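Local coordinates for putative esterase (Uncultured bacterium, PDB 7C4D), which probably hydrolyses carboxylic ester bonds, as a marine bacterial esterase with the alpha/beta hydrolase fold, at residues A[99-111]-A[202-215]. Numbering follows the deposited sequence. Where two conformers were deposited one is given.
With EDO (1,2-ethanediol), chain B.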
ATOM      1  N   GLY A  99       3.510   2.916  -0.139  1.00 34.33           N
ATOM      2  CA  GLY A  99       4.582   3.723  -0.711  1.00 34.80           C
ATOM      3  C   GLY A  99       5.127   4.774   0.252  1.00 43.70           C
ATOM      4  O   GLY A  99       6.329   5.044   0.225  1.00 42.82           O
ATOM      5  N   LYS A 100       4.248   5.373   1.085  1.00 40.74           N
ATOM      6  CA  LYS A 100       4.706   6.333   2.091  1.00 39.48           C
ATOM      7  C   LYS A 100       5.476   5.638   3.199  1.00 41.94           C
ATOM      8  O   LYS A 100       6.506   6.144   3.652  1.00 48.59           O
ATOM      9  CB  LYS A 100       3.552   7.151   2.667  1.00 44.04           C
ATOM     10  CG  LYS A 100       3.476   8.554   2.092  1.00 51.82           C
ATOM     11  CD  LYS A 100       2.168   9.263   2.347  1.00 53.97           C
ATOM     12  CE  LYS A 100       2.060  10.485   1.463  1.00 53.49           C
ATOM     13  NZ  LYS A 100       0.802  11.213   1.669  1.00 53.58           N
ATOM     14  N   THR A 101       4.972   4.483   3.658  1.00 37.73           N
ATOM     15  CA  THR A 101       5.715   3.695   4.641  1.00 37.41           C
ATOM     16  C   THR A 101       7.110   3.407   4.107  1.00 43.15           C
ATOM     17  O   THR A 101       8.101   3.529   4.821  1.00 42.73           O
ATOM     18  CB  THR A 101       4.950   2.399   4.962  1.00 38.11           C
ATOM     19  OG1 THR A 101       3.676   2.723   5.506  1.00 45.85           O
ATOM     20  CG2 THR A 101       5.646   1.442   5.896  1.00 33.38           C
ATOM     21  N   ALA A 102       7.179   3.048   2.816  1.00 43.37           N
ATOM     22  CA  ALA A 102       8.451   2.634   2.248  1.00 43.46           C
ATOM     23  C   ALA A 102       9.398   3.834   2.177  1.00 40.54           C
ATOM     24  O   ALA A 102      10.563   3.711   2.517  1.00 46.47           O
ATOM     25  CB  ALA A 102       8.214   1.986   0.892  1.00 40.66           C
ATOM     26  N   MET A 103       8.880   4.996   1.761  1.00 38.67           N
ATOM     27  CA  MET A 103       9.670   6.217   1.714  1.00 43.51           C
ATOM     28  C   MET A 103      10.149   6.625   3.118  1.00 44.47           C
ATOM     29  O   MET A 103      11.343   6.903   3.272  1.00 44.35           O
ATOM     30  CB  MET A 103       8.877   7.338   1.049  1.00 36.00           C
ATOM     31  CG  MET A 103       8.807   7.201  -0.437  1.00 37.62           C
ATOM     32  SD  MET A 103       8.106   8.670  -1.192  1.00 48.43           S
ATOM     33  CE  MET A 103       6.342   8.428  -0.939  1.00 40.62           C
ATOM     34  N   TRP A 104       9.252   6.559   4.134  1.00 46.72           N
ATOM     35  CA  TRP A 104       9.610   6.808   5.535  0.50 46.13           C
ATOM     36  C   TRP A 104      10.747   5.889   5.958  1.00 45.07           C
ATOM     37  O   TRP A 104      11.780   6.371   6.414  1.00 45.88           O
ATOM     38  CB  TRP A 104       8.409   6.619   6.477  0.50 46.62           C
ATOM     39  CG  TRP A 104       7.687   7.888   6.796  0.50 51.76           C
ATOM     40  CD1 TRP A 104       6.823   8.568   5.990  0.50 55.00           C
ATOM     41  CD2 TRP A 104       7.783   8.644   8.018  0.50 58.31           C
ATOM     42  NE1 TRP A 104       6.363   9.691   6.625  0.50 59.74           N
ATOM     43  CE2 TRP A 104       6.933   9.764   7.872  0.50 61.64           C
ATOM     44  CE3 TRP A 104       8.481   8.473   9.220  0.50 55.69           C
ATOM     45  CZ2 TRP A 104       6.780  10.714   8.886  0.50 67.29           C
ATOM     46  CZ3 TRP A 104       8.329   9.414  10.217  0.50 61.26           C
ATOM     47  CH2 TRP A 104       7.492  10.521  10.050  0.50 64.40           C
ATOM     48  N   PHE A 105      10.540   4.569   5.772  1.00 42.84           N
ATOM     49  CA  PHE A 105      11.536   3.571   6.131  1.00 41.06           C
ATOM     50  C   PHE A 105      12.885   3.793   5.441  1.00 42.16           C
ATOM     51  O   PHE A 105      13.925   3.597   6.069  1.00 41.19           O
ATOM     52  CB  PHE A 105      11.015   2.133   5.999  1.00 41.83           C
ATOM     53  CG  PHE A 105      12.104   1.102   6.179  1.00 49.20           C
ATOM     54  CD1 PHE A 105      12.414   0.599   7.441  1.00 50.06           C
ATOM     55  CD2 PHE A 105      12.843   0.647   5.085  1.00 47.06           C
ATOM     56  CE1 PHE A 105      13.470  -0.294   7.602  1.00 41.31           C
ATOM     57  CE2 PHE A 105      13.877  -0.270   5.246  1.00 42.79           C
ATOM     58  CZ  PHE A 105      14.185  -0.737   6.502  1.00 46.06           C
ATOM     59  N   THR A 106      12.855   4.167   4.152  1.00 41.16           N
ATOM     60  CA  THR A 106      14.046   4.287   3.316  1.00 39.47           C
ATOM     61  C   THR A 106      14.892   5.496   3.745  1.00 42.88           C
ATOM     62  O   THR A 106      16.116   5.410   3.786  1.00 42.08           O
ATOM     63  CB  THR A 106      13.641   4.400   1.828  1.00 41.81           C
ATOM     64  OG1 THR A 106      13.042   3.158   1.440  1.00 39.44           O
ATOM     65  CG2 THR A 106      14.786   4.742   0.894  1.00 35.13           C
ATOM     66  N   ALA A 107      14.234   6.637   3.990  1.00 42.61           N
ATOM     67  CA  ALA A 107      14.883   7.835   4.508  1.00 49.71           C
ATOM     68  C   ALA A 107      15.495   7.586   5.910  1.00 53.32           C
ATOM     69  O   ALA A 107      16.642   7.926   6.148  1.00 52.86           O
ATOM     70  CB  ALA A 107      13.873   8.955   4.522  1.00 45.90           C
ATOM     71  N   ALA A 108      14.757   6.944   6.821  1.00 48.11           N
ATOM     72  CA  ALA A 108      15.243   6.543   8.142  1.00 54.54           C
ATOM     73  C   ALA A 108      16.342   5.489   8.093  1.00 60.62           C
ATOM     74  O   ALA A 108      17.122   5.422   9.046  1.00 60.45           O
ATOM     75  CB  ALA A 108      14.128   6.047   9.038  1.00 44.97           C
ATOM     76  N   HIS A 109      16.349   4.611   7.066  1.00 58.74           N
ATOM     77  CA  HIS A 109      17.306   3.509   7.041  1.00 54.69           C
ATOM     78  C   HIS A 109      17.834   3.223   5.631  1.00 58.64           C
ATOM     79  O   HIS A 109      17.759   2.083   5.170  1.00 54.30           O
ATOM     80  CB  HIS A 109      16.730   2.226   7.650  1.00 52.59           C
ATOM     81  CG  HIS A 109      16.243   2.350   9.048  1.00 58.61           C
ATOM     82  ND1 HIS A 109      14.904   2.500   9.351  1.00 63.81           N
ATOM     83  CD2 HIS A 109      16.905   2.350  10.227  1.00 61.79           C
ATOM     84  CE1 HIS A 109      14.754   2.588  10.653  1.00 54.69           C
ATOM     85  NE2 HIS A 109      15.970   2.488  11.208  1.00 61.22           N
ATOM     86  N   PRO A 110      18.463   4.199   4.938  1.00 55.06           N
ATOM     87  CA  PRO A 110      18.786   4.043   3.519  1.00 60.16           C
ATOM     88  C   PRO A 110      19.744   2.888   3.273  1.00 63.65           C
ATOM     89  O   PRO A 110      19.841   2.380   2.152  1.00 59.41           O
ATOM     90  CB  PRO A 110      19.501   5.349   3.137  1.00 61.14           C
ATOM     91  CG  PRO A 110      19.964   5.941   4.482  1.00 62.88           C
ATOM     92  CD  PRO A 110      18.930   5.483   5.490  1.00 57.24           C
ATOM     93  N   ASP A 111      20.442   2.491   4.344  1.00 53.98           N
ATOM     94  CA  ASP A 111      21.525   1.527   4.266  1.00 49.36           C
ATOM     95  C   ASP A 111      20.938   0.123   4.134  1.00 52.75           C
ATOM     96  O   ASP A 111      21.617  -0.799   3.704  1.00 53.32           O
ATOM     97  CB  ASP A 111      22.420   1.640   5.505  1.00 62.14           C
ATOM     98  CG  ASP A 111      21.680   1.311   6.795  1.00 65.48           C
ATOM     99  OD1 ASP A 111      20.686   2.019   7.140  1.00 66.41           O
ATOM    100  OD2 ASP A 111      22.060   0.328   7.420  1.00 76.85           O
ATOM    101  N   ILE A 202      -2.504   9.392   7.644  1.00 48.01           N
ATOM    102  CA  ILE A 202      -2.365   8.577   6.452  1.00 57.44           C
ATOM    103  C   ILE A 202      -2.178   9.496   5.244  1.00 56.82           C
ATOM    104  O   ILE A 202      -1.441   9.138   4.318  1.00 52.55           O
ATOM    105  CB  ILE A 202      -3.567   7.618   6.329  1.00 54.79           C
ATOM    106  CG1 ILE A 202      -3.499   6.483   7.355  1.00 57.65           C
ATOM    107  CG2 ILE A 202      -3.736   7.066   4.913  1.00 56.96           C
ATOM    108  CD1 ILE A 202      -4.761   5.634   7.357  1.00 53.19           C
ATOM    109  N   MET A 203      -2.783  10.702   5.304  1.00 52.80           N
ATOM    110  CA  MET A 203      -2.770  11.638   4.174  1.00 54.13           C
ATOM    111  C   MET A 203      -1.666  12.694   4.305  1.00 47.16           C
ATOM    112  O   MET A 203      -1.515  13.509   3.402  1.00 54.39           O
ATOM    113  CB  MET A 203      -4.101  12.354   3.951  1.00 54.28           C
ATOM    114  CG  MET A 203      -5.262  11.440   3.703  1.00 58.42           C
ATOM    115  SD  MET A 203      -5.175  10.742   2.057  1.00 66.28           S
ATOM    116  CE  MET A 203      -6.030   9.197   2.305  1.00 62.42           C
ATOM    117  N   SER A 204      -0.856  12.614   5.367  1.00 45.61           N
ATOM    118  CA  SER A 204       0.156  13.602   5.698  1.00 54.52           C
ATOM    119  C   SER A 204       1.425  13.408   4.867  1.00 65.57           C
ATOM    120  O   SER A 204       1.729  12.295   4.422  1.00 61.49           O
ATOM    121  CB  SER A 204       0.473  13.553   7.164  1.00 50.54           C
ATOM    122  OG  SER A 204       1.320  12.454   7.417  1.00 63.00           O
ATOM    123  N   GLY A 205       2.174  14.511   4.718  1.00 59.14           N
ATOM    124  CA  GLY A 205       3.385  14.589   3.923  1.00 60.28           C
ATOM    125  C   GLY A 205       4.588  14.141   4.731  1.00 66.19           C
ATOM    126  O   GLY A 205       4.535  14.172   5.955  1.00 67.86           O
ATOM    127  N   ILE A 206       5.651  13.711   4.037  1.00 64.11           N
ATOM    128  CA  ILE A 206       6.862  13.271   4.709  0.50 71.72           C
ATOM    129  C   ILE A 206       7.629  14.507   5.172  1.00 71.66           C
ATOM    130  O   ILE A 206       7.950  15.388   4.379  1.00 81.24           O
ATOM    131  CB  ILE A 206       7.714  12.332   3.825  0.50 72.04           C
ATOM    132  CG1 ILE A 206       6.888  11.171   3.266  0.50 82.24           C
ATOM    133  CG2 ILE A 206       8.919  11.820   4.593  0.50 72.19           C
ATOM    134  CD1 ILE A 206       7.637  10.292   2.293  0.50 83.85           C
ATOM    135  N   THR A 207       7.890  14.569   6.474  1.00 75.17           N
ATOM    136  CA  THR A 207       8.660  15.656   7.053  1.00 76.56           C
ATOM    137  C   THR A 207       9.615  15.066   8.079  1.00 73.59           C
ATOM    138  O   THR A 207       9.378  13.968   8.589  1.00 71.95           O
ATOM    139  CB  THR A 207       7.773  16.786   7.615  1.00 86.22           C
ATOM    140  OG1 THR A 207       6.443  16.317   7.850  1.00 85.55           O
ATOM    141  CG2 THR A 207       7.704  18.017   6.730  1.00 79.00           C
ATOM    142  N   GLY A 208      10.693  15.811   8.336  1.00 78.46           N
ATOM    143  CA  GLY A 208      11.611  15.550   9.429  1.00 78.05           C
ATOM    144  C   GLY A 208      12.654  14.500   9.067  1.00 81.37           C
ATOM    145  O   GLY A 208      13.093  13.733   9.922  1.00 91.29           O
ATOM    146  N   ILE A 209      13.049  14.477   7.793  1.00 76.53           N
ATOM    147  CA  ILE A 209      13.943  13.440   7.298  1.00 72.70           C
ATOM    148  C   ILE A 209      15.223  14.111   6.817  1.00 68.88           C
ATOM    149  O   ILE A 209      15.176  15.234   6.312  1.00 64.19           O
ATOM    150  CB  ILE A 209      13.284  12.623   6.161  1.00 70.30           C
ATOM    151  CG1 ILE A 209      12.834  13.535   5.009  1.00 63.95           C
ATOM    152  CG2 ILE A 209      12.153  11.752   6.708  1.00 66.25           C
ATOM    153  CD1 ILE A 209      12.513  12.828   3.709  1.00 73.21           C
ATOM    154  N   ASP A 210      16.328  13.381   6.968  1.00 54.51           N
ATOM    155  CA  ASP A 210      17.627  13.750   6.441  1.00 61.77           C
ATOM    156  C   ASP A 210      17.580  13.601   4.907  1.00 65.54           C
ATOM    157  O   ASP A 210      17.519  12.486   4.405  1.00 71.05           O
ATOM    158  CB  ASP A 210      18.631  12.847   7.165  1.00 60.89           C
ATOM    159  CG  ASP A 210      20.100  13.144   6.939  1.00 73.97           C
ATOM    160  OD1 ASP A 210      20.403  14.176   6.317  1.00 76.78           O
ATOM    161  OD2 ASP A 210      20.928  12.326   7.394  1.00 75.94           O
ATOM    162  N   ILE A 211      17.522  14.728   4.184  1.00 60.62           N
ATOM    163  CA  ILE A 211      17.522  14.880   2.737  1.00 66.47           C
ATOM    164  C   ILE A 211      18.949  15.246   2.351  1.00 68.27           C
ATOM    165  O   ILE A 211      19.611  15.885   3.157  1.00 81.43           O
ATOM    166  CB  ILE A 211      16.556  16.025   2.380  1.00 74.49           C
ATOM    167  CG1 ILE A 211      15.146  15.518   2.093  1.00 73.49           C
ATOM    168  CG2 ILE A 211      17.076  16.917   1.257  1.00 71.46           C
ATOM    169  CD1 ILE A 211      14.124  16.644   2.118  1.00 86.45           C
ATOM    170  N   PRO A 212      19.508  14.819   1.187  1.00 74.09           N
ATOM    171  CA  PRO A 212      18.853  13.874   0.269  1.00 71.58           C
ATOM    172  C   PRO A 212      18.998  12.416   0.710  1.00 63.53           C
ATOM    173  O   PRO A 212      19.910  12.078   1.483  1.00 55.82           O
ATOM    174  CB  PRO A 212      19.647  14.062  -1.038  1.00 72.09           C
ATOM    175  CG  PRO A 212      21.060  14.419  -0.564  1.00 70.32           C
ATOM    176  CD  PRO A 212      20.847  15.219   0.704  1.00 70.25           C
ATOM    177  N   VAL A 213      18.088  11.559   0.212  1.00 56.22           N
ATOM    178  CA  VAL A 213      18.224  10.123   0.414  1.00 50.57           C
ATOM    179  C   VAL A 213      18.986   9.552  -0.783  1.00 51.96           C
ATOM    180  O   VAL A 213      18.546   9.710  -1.929  1.00 48.02           O
ATOM    181  CB  VAL A 213      16.860   9.427   0.584  1.00 49.80           C
ATOM    182  CG1 VAL A 213      17.034   7.950   0.915  1.00 49.77           C
ATOM    183  CG2 VAL A 213      15.985  10.087   1.630  1.00 52.48           C
ATOM    184  N   HIS A 214      20.101   8.869  -0.496  1.00 51.41           N
ATOM    185  CA  HIS A 214      20.978   8.275  -1.502  1.00 49.92           C
ATOM    186  C   HIS A 214      20.563   6.833  -1.815  1.00 51.72           C
ATOM    187  O   HIS A 214      21.330   5.886  -1.606  1.00 49.80           O
ATOM    188  CB  HIS A 214      22.447   8.318  -1.044  1.00 57.07           C
ATOM    189  CG  HIS A 214      22.980   9.680  -0.746  1.00 67.03           C
ATOM    190  ND1 HIS A 214      23.283  10.597  -1.739  1.00 74.61           N
ATOM    191  CD2 HIS A 214      23.275  10.283   0.425  1.00 74.30           C
ATOM    192  CE1 HIS A 214      23.725  11.712  -1.190  1.00 80.07           C
ATOM    193  NE2 HIS A 214      23.736  11.541   0.139  1.00 81.97           N
ATOM    194  N   VAL A 215      19.327   6.666  -2.304  1.00 48.95           N
ATOM    195  CA  VAL A 215      18.815   5.355  -2.689  1.00 45.81           C
ATOM    196  C   VAL A 215      18.169   5.559  -4.047  1.00 45.62           C
ATOM    197  O   VAL A 215      17.407   6.512  -4.188  1.00 50.03           O
ATOM    198  CB  VAL A 215      17.775   4.787  -1.689  1.00 45.02           C
ATOM    199  CG1 VAL A 215      17.158   3.465  -2.161  1.00 39.35           C
ATOM    200  CG2 VAL A 215      18.359   4.623  -0.293  1.00 43.61           C
TER
HETATM  201  C1  EDO B 401      22.468  -1.194   0.089  1.00 76.55           C
HETATM  202  O1  EDO B 401      22.614  -1.269  -1.329  1.00 78.04           O
HETATM  203  C2  EDO B 401      22.750   0.183   0.553  1.00 79.89           C
HETATM  204  O2  EDO B 401      21.665   1.107   0.480  1.00 76.63           O
HETATM  205  O   HOH W   1      18.310   9.875   4.609  1.00 52.18           O
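Ile-206 lays its CG2 methyl over one face of the Trp-104 indole, a CH-pi contact 4.2 Å from the centroid of the five-membered ring. The other branch, with CG1 anti to the carbonyl carbon (chi1 -52°), passes Trp-104 NE1 and carries CD1 to Met-103, crossing that side chain at about a right angle. Trp-104 NE1 is buried here without a polar partner, while Tyr-71 of helix 71-84 also meets the indole. One turn earlier, Lys-100 runs extended beyond CG and donates from NZ to Ser-204 O at 3.1 Å, approaching from above the carbonyl plane; the same ammonium also bonds Gly-124 O. A methionine in its place would probably leave both carbonyls without this shared donor and the connection after helix 199-203 less firmly held. Farther along, Ala-107 CB meets Val-213 CG2 at 3.8 Å and Ile-209 CG2 at 3.9 Å, and a water bridges Ala-107 O to Asp-210 O. Val-215 CG2 closes the row against Pro-110 CB, 3.7 Å away. The long connection leading into strand 217-222 is thus laid along helix 97-108, the helix that follows the probable nucleophile elbow of this alpha/beta hydrolase fold.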